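Local coordinates for F420-H2 Dependent Reductase A (PDB 3H96), which probably binds coenzyme F420 and uses its reduced form in redox reactions, and belongs to a group of mycobacterial reductases linked to aflatoxin degradation, at residues A97-V103 with V137-T143; R108-Y112 with T134-L138. One frame throughout, in Å; residues are numbered along the deposited sequence.

Contact 1. Residues A97-V103 with V137-T143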
loop_
_atom_site.group_PDB
_atom_site.type_symbol
_atom_site.label_atom_id
_atom_site.label_comp_id
_atom_site.label_asym_id
_atom_site.label_seq_id
_atom_site.Cartn_x
_atom_site.Cartn_y
_atom_site.Cartn_z
ATOM N N ALA A 97 6.410 -12.037 6.602
ATOM C CA ALA A 97 7.254 -10.888 6.896
ATOM C C ALA A 97 7.695 -10.231 5.556
ATOM O O ALA A 97 7.767 -10.924 4.515
ATOM C CB ALA A 97 8.494 -11.380 7.740
ATOM N N VAL A 98 7.957 -8.909 5.575
ATOM C CA VAL A 98 8.465 -8.232 4.413
ATOM C C VAL A 98 9.571 -7.232 4.768
ATOM O O VAL A 98 9.554 -6.621 5.875
ATOM C CB VAL A 98 7.314 -7.528 3.653
ATOM C CG1 VAL A 98 7.852 -6.515 2.812
ATOM C CG2 VAL A 98 6.518 -8.539 2.767
ATOM N N GLY A 99 10.531 -7.092 3.840
ATOM C CA GLY A 99 11.507 -5.984 3.851
ATOM C C GLY A 99 10.857 -4.820 3.123
ATOM O O GLY A 99 10.156 -5.016 2.133
ATOM N N VAL A 100 11.062 -3.595 3.632
ATOM C CA VAL A 100 10.547 -2.387 2.980
ATOM C C VAL A 100 11.667 -1.578 2.286
ATOM O O VAL A 100 12.695 -1.319 2.884
ATOM C CB VAL A 100 9.917 -1.404 4.052
ATOM C CG1 VAL A 100 9.386 -0.144 3.366
ATOM C CG2 VAL A 100 8.792 -2.107 4.901
ATOM N N THR A 101 11.460 -1.151 1.031
ATOM C CA THR A 101 12.388 -0.217 0.368
ATOM C C THR A 101 11.496 0.793 -0.375
ATOM O O THR A 101 10.370 0.471 -0.699
ATOM C CB THR A 101 13.330 -0.964 -0.660
ATOM O OG1 THR A 101 12.528 -1.836 -1.411
ATOM C CG2 THR A 101 14.384 -1.889 0.069
ATOM N N GLU A 102 11.966 2.014 -0.593
ATOM C CA GLU A 102 11.187 3.015 -1.263
ATOM C C GLU A 102 11.621 3.046 -2.712
ATOM O O GLU A 102 12.819 3.056 -2.979
ATOM C CB GLU A 102 11.406 4.374 -0.593
ATOM C CG GLU A 102 10.427 5.346 -1.193
ATOM C CD GLU A 102 10.100 6.602 -0.392
ATOM O OE1 GLU A 102 10.456 6.736 0.805
ATOM O OE2 GLU A 102 9.439 7.467 -1.023
ATOM N N VAL A 103 10.683 3.076 -3.658
ATOM C CA VAL A 103 11.062 3.157 -5.062
ATOM C C VAL A 103 11.070 4.639 -5.463
ATOM O O VAL A 103 10.091 5.359 -5.158
ATOM C CB VAL A 103 10.045 2.454 -6.015
ATOM C CG1 VAL A 103 10.604 2.408 -7.402
ATOM C CG2 VAL A 103 9.733 1.054 -5.545
ATOM N N VAL A 137 6.000 5.458 -3.508
ATOM C CA VAL A 137 5.745 4.027 -3.756
ATOM C C VAL A 137 6.723 3.197 -2.927
ATOM O O VAL A 137 7.934 3.437 -2.984
ATOM C CB VAL A 137 5.886 3.741 -5.276
ATOM C CG1 VAL A 137 5.773 2.220 -5.639
ATOM C CG2 VAL A 137 4.807 4.487 -6.010
ATOM N N LEU A 138 6.221 2.204 -2.182
ATOM C CA LEU A 138 7.090 1.315 -1.449
ATOM C C LEU A 138 7.009 -0.116 -2.040
ATOM O O LEU A 138 5.929 -0.558 -2.439
ATOM C CB LEU A 138 6.645 1.242 0.027
ATOM C CG LEU A 138 6.601 2.538 0.832
ATOM C CD1 LEU A 138 6.218 2.166 2.266
ATOM C CD2 LEU A 138 7.976 3.179 0.894
ATOM N N ALA A 139 8.148 -0.809 -2.030
ATOM C CA ALA A 139 8.259 -2.196 -2.373
ATOM C C ALA A 139 8.271 -3.049 -1.083
ATOM O O ALA A 139 9.141 -2.884 -0.213
ATOM C CB ALA A 139 9.533 -2.412 -3.196
ATOM N N LEU A 140 7.310 -3.966 -0.968
ATOM C CA LEU A 140 7.237 -4.901 0.113
ATOM C C LEU A 140 7.707 -6.286 -0.378
ATOM O O LEU A 140 7.029 -6.961 -1.160
ATOM C CB LEU A 140 5.811 -4.898 0.663
ATOM C CG LEU A 140 5.270 -3.487 0.928
ATOM C CD1 LEU A 140 3.814 -3.595 1.509
ATOM C CD2 LEU A 140 6.222 -2.699 1.957
ATOM N N THR A 141 8.876 -6.716 0.096
ATOM C CA THR A 141 9.494 -7.916 -0.440
ATOM C C THR A 141 9.457 -9.048 0.583
ATOM O O THR A 141 9.998 -8.893 1.687
ATOM C CB THR A 141 10.941 -7.687 -0.808
ATOM O OG1 THR A 141 11.021 -6.596 -1.723
ATOM C CG2 THR A 141 11.497 -8.956 -1.449
ATOM N N ARG A 142 8.855 -10.168 0.178
ATOM C CA ARG A 142 8.683 -11.297 1.070
ATOM C C ARG A 142 10.022 -11.800 1.580
ATOM O O ARG A 142 10.944 -12.022 0.832
ATOM C CB ARG A 142 7.923 -12.452 0.409
ATOM C CG ARG A 142 7.540 -13.558 1.421
ATOM C CD ARG A 142 6.634 -14.559 0.731
ATOM N NE ARG A 142 6.159 -15.510 1.697
ATOM C CZ ARG A 142 5.020 -16.152 1.593
ATOM N NH1 ARG A 142 4.248 -16.001 0.517
ATOM N NH2 ARG A 142 4.699 -16.996 2.542
ATOM N N THR A 143 10.161 -11.946 2.875
ATOM C CA THR A 143 11.231 -12.693 3.496
ATOM C C THR A 143 10.633 -13.818 4.318
ATOM O O THR A 143 9.443 -13.868 4.581
ATOM C CB THR A 143 12.052 -11.882 4.464
ATOM O OG1 THR A 143 11.201 -11.375 5.488
ATOM C CG2 THR A 143 12.767 -10.797 3.825
HETATM O O HOH W 1 7.570 -14.492 6.845
HETATM O O HOH W 2 11.436 -4.200 -0.253
HETATM O O HOH W 3 8.697 6.742 -3.604
#
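Val100 lies alongside Leu140 and points the same way, its CG2 methyl 4.0 Å from Leu140 CD2, while its other methyl, CG1, meets Leu138 CD1. These side chains sit on one face of two neighbouring antiparallel strands, 94-103 and 137-142, within the sheet of a PNPOX-like split barrel of the FMN-binding clan. The strand directions differ by 147°. Main-chain hydrogen bonds in both directions pair Gly99 with Thr141 and Thr101 with Ala139; Val103 N bonds to Val137 O, and Thr143 N reaches Ala97 O. Between the rungs, CA-H...O contacts such as Val100 CA to Ala139 O, 3.5 Å, add to the seam. Branched residues suit the extended backbone, and Gly99 presents its backbone to Thr141, whose CB lies near Gly99 O.

On the face of Val100, Leu138 turns its CD2 across the aliphatic part of Glu102, 3.9 Å from Glu102 CG, and is also covered by helix 76-84. The carboxylate of Glu102 is carried beyond this apolar patch by an extended chain, and its OE1 is hydrogen-bonded to Tyr78. On the other face the methyl of Ala139 lies beside polar neighbours. With chi1 at 45°, Thr101 OG1 stands between its own N and carbonyl carbon and comes 3.5 Å from Ala139 CB. One water is hydrogen-bonded to Thr101 OG1, Thr141 OG1 and Ala139 O, linking the strands; it donates to Ala139 O at 2.6 Å. Farther along this face, Val103 CG2 lies beside Val137 CG1, a pair next to helix 105-118. At the far end the strands are closed by another water, which accepts from Ala97 N at 2.7 Å and donates to Thr143 O at 3.0 Å.

Contact 2. Residues R108-Y112 with T134-L138; sequences RDRIY and TIPVL
Arg108 on helix 105-118 grips the carbonyl of Ile135, just ahead of strand 137-142: NH1 donates to Ile135 O at 2.7 Å, in the carbonyl plane and on a lone pair. A chi1 of -166° puts CG anti to the backbone N, against Val137 CG2; the chain then bends about CB-CG and CG-CD to bring the guanidinium to this oxygen. Its charge has acidic partners as well. Within the helix, NH2 forms a salt bridge with Asp109 OD1 at 2.9 Å, almost in the guanidinium plane, and Glu126 forms another with the same nitrogen. The phenol OH of Tyr112 is hydrogen-bonded to Phe122 O.

Carbon contacts hold the flat group from both sides. Thr134 CG2 lies 3.5 Å above one face, toward the rim, and Tyr112 CB packs on the opposite face.

The purely apolar contacts gather around the strand start. Val137 sends its CG2 methyl to the aliphatic stem of Arg108, 3.7 Å from CG, and to the ring edge of Tyr112, 4.0 Å from CD2; its CG1 meets Ile111 CG2. Ile135 CG2 touches Tyr112 CE2 at 3.6 Å. Arginine thus suits a buried place that needs a greasy stem and a polar end: the two carboxylates probably offset its charge, while NH1 also serves a main-chain carbonyl.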
loop_
_atom_site.group_PDB
_atom_site.type_symbol
_atom_site.label_atom_id
_atom_site.label_comp_id
_atom_site.label_asym_id
_atom_site.label_seq_id
_atom_site.Cartn_x
_atom_site.Cartn_y
_atom_site.Cartn_z
ATOM N N ARG A 108 9.846 4.619 -9.921
ATOM C CA ARG A 108 8.613 5.000 -9.246
ATOM C C ARG A 108 7.529 5.361 -10.290
ATOM O O ARG A 108 6.446 4.881 -10.220
ATOM C CB ARG A 108 8.800 6.165 -8.269
ATOM C CG ARG A 108 7.684 6.404 -7.301
ATOM C CD ARG A 108 7.231 7.884 -6.968
ATOM N NE ARG A 108 6.721 8.535 -8.119
ATOM C CZ ARG A 108 5.480 8.938 -8.354
ATOM N NH1 ARG A 108 4.515 8.850 -7.506
ATOM N NH2 ARG A 108 5.253 9.478 -9.495
ATOM N N ASP A 109 7.910 6.240 -11.201
ATOM C CA ASP A 109 7.036 6.744 -12.236
ATOM C C ASP A 109 6.466 5.590 -13.063
ATOM O O ASP A 109 5.272 5.633 -13.434
ATOM C CB ASP A 109 7.790 7.712 -13.160
ATOM C CG ASP A 109 7.996 9.078 -12.533
ATOM O OD1 ASP A 109 7.494 9.330 -11.400
ATOM O OD2 ASP A 109 8.639 9.922 -13.210
ATOM N N ARG A 110 7.298 4.597 -13.381
ATOM C CA ARG A 110 6.786 3.543 -14.171
ATOM C C ARG A 110 5.798 2.683 -13.415
ATOM O O ARG A 110 4.776 2.310 -13.964
ATOM C CB ARG A 110 7.837 2.764 -15.000
ATOM C CG ARG A 110 8.627 1.802 -14.276
ATOM C CD ARG A 110 9.364 0.850 -15.217
ATOM N NE ARG A 110 10.587 0.369 -14.576
ATOM C CZ ARG A 110 10.611 -0.432 -13.515
ATOM N NH1 ARG A 110 9.480 -0.848 -12.978
ATOM N NH2 ARG A 110 11.774 -0.817 -12.991
ATOM N N ILE A 111 6.085 2.382 -12.146
ATOM C CA ILE A 111 5.170 1.533 -11.366
ATOM C C ILE A 111 3.874 2.343 -11.083
ATOM O O ILE A 111 2.773 1.825 -11.261
ATOM C CB ILE A 111 5.828 1.072 -10.098
ATOM C CG1 ILE A 111 6.970 0.086 -10.420
ATOM C CG2 ILE A 111 4.821 0.484 -9.061
ATOM C CD1 ILE A 111 8.024 0.160 -9.339
ATOM N N TYR A 112 4.024 3.629 -10.720
ATOM C CA TYR A 112 2.851 4.446 -10.548
ATOM C C TYR A 112 2.054 4.510 -11.843
ATOM O O TYR A 112 0.844 4.402 -11.793
ATOM C CB TYR A 112 3.198 5.881 -10.098
ATOM C CG TYR A 112 2.015 6.512 -9.394
ATOM C CD1 TYR A 112 0.982 7.131 -10.126
ATOM C CD2 TYR A 112 1.907 6.443 -7.985
ATOM C CE1 TYR A 112 -0.129 7.672 -9.470
ATOM C CE2 TYR A 112 0.828 7.001 -7.305
ATOM C CZ TYR A 112 -0.195 7.618 -8.096
ATOM O OH TYR A 112 -1.273 8.171 -7.489
ATOM N N THR A 134 5.225 14.292 -3.913
ATOM C CA THR A 134 5.265 13.140 -4.824
ATOM C C THR A 134 4.798 11.951 -4.004
ATOM O O THR A 134 5.308 11.734 -2.882
ATOM C CB THR A 134 6.701 12.887 -5.243
ATOM O OG1 THR A 134 7.067 13.965 -6.112
ATOM C CG2 THR A 134 6.874 11.520 -6.071
ATOM N N ILE A 135 3.804 11.221 -4.531
ATOM C CA ILE A 135 3.140 10.073 -3.834
ATOM C C ILE A 135 4.168 8.960 -3.745
ATOM O O ILE A 135 4.674 8.484 -4.797
ATOM C CB ILE A 135 1.810 9.695 -4.551
ATOM C CG1 ILE A 135 0.803 10.827 -4.251
ATOM C CG2 ILE A 135 1.154 8.415 -3.993
ATOM C CD1 ILE A 135 -0.489 10.739 -5.107
ATOM N N PRO A 136 4.513 8.571 -2.493
ATOM C CA PRO A 136 5.538 7.544 -2.393
ATOM C C PRO A 136 5.076 6.174 -2.875
ATOM O O PRO A 136 3.890 5.767 -2.707
ATOM C CB PRO A 136 5.893 7.507 -0.901
ATOM C CG PRO A 136 5.479 8.938 -0.356
ATOM C CD PRO A 136 4.292 9.318 -1.228
ATOM N N VAL A 137 6.000 5.458 -3.508
ATOM C CA VAL A 137 5.745 4.027 -3.756
ATOM C C VAL A 137 6.723 3.197 -2.927
ATOM O O VAL A 137 7.934 3.437 -2.984
ATOM C CB VAL A 137 5.886 3.741 -5.276
ATOM C CG1 VAL A 137 5.773 2.220 -5.639
ATOM C CG2 VAL A 137 4.807 4.487 -6.010
ATOM N N LEU A 138 6.221 2.204 -2.182
ATOM C CA LEU A 138 7.090 1.315 -1.449
ATOM C C LEU A 138 7.009 -0.116 -2.040
ATOM O O LEU A 138 5.929 -0.558 -2.439
ATOM C CB LEU A 138 6.645 1.242 0.027
ATOM C CG LEU A 138 6.601 2.538 0.832
ATOM C CD1 LEU A 138 6.218 2.166 2.266
ATOM C CD2 LEU A 138 7.976 3.179 0.894
#

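Contact 1 and contact 2 have centres 13 Å apart and share Val137 and Leu138 at the start of strand 137-142. Along the chain, strand 94-103 runs straight into helix 105-118; helix 121-128 follows before residues 134-138 return to the sheet beside the strand that was left. Contact 1 therefore pairs the two strands edge to edge, and contact 2 fastens the connecting helical segment to their common end. They touch directly: Val103 CG1 lies 3.9 Å from Ile111 CD1, and Val103 O is 3.4 Å from Arg108 CG. Together they tie the helical excursion to the antiparallel sheet within the one F420H(2)-dependent quinone reductase family region.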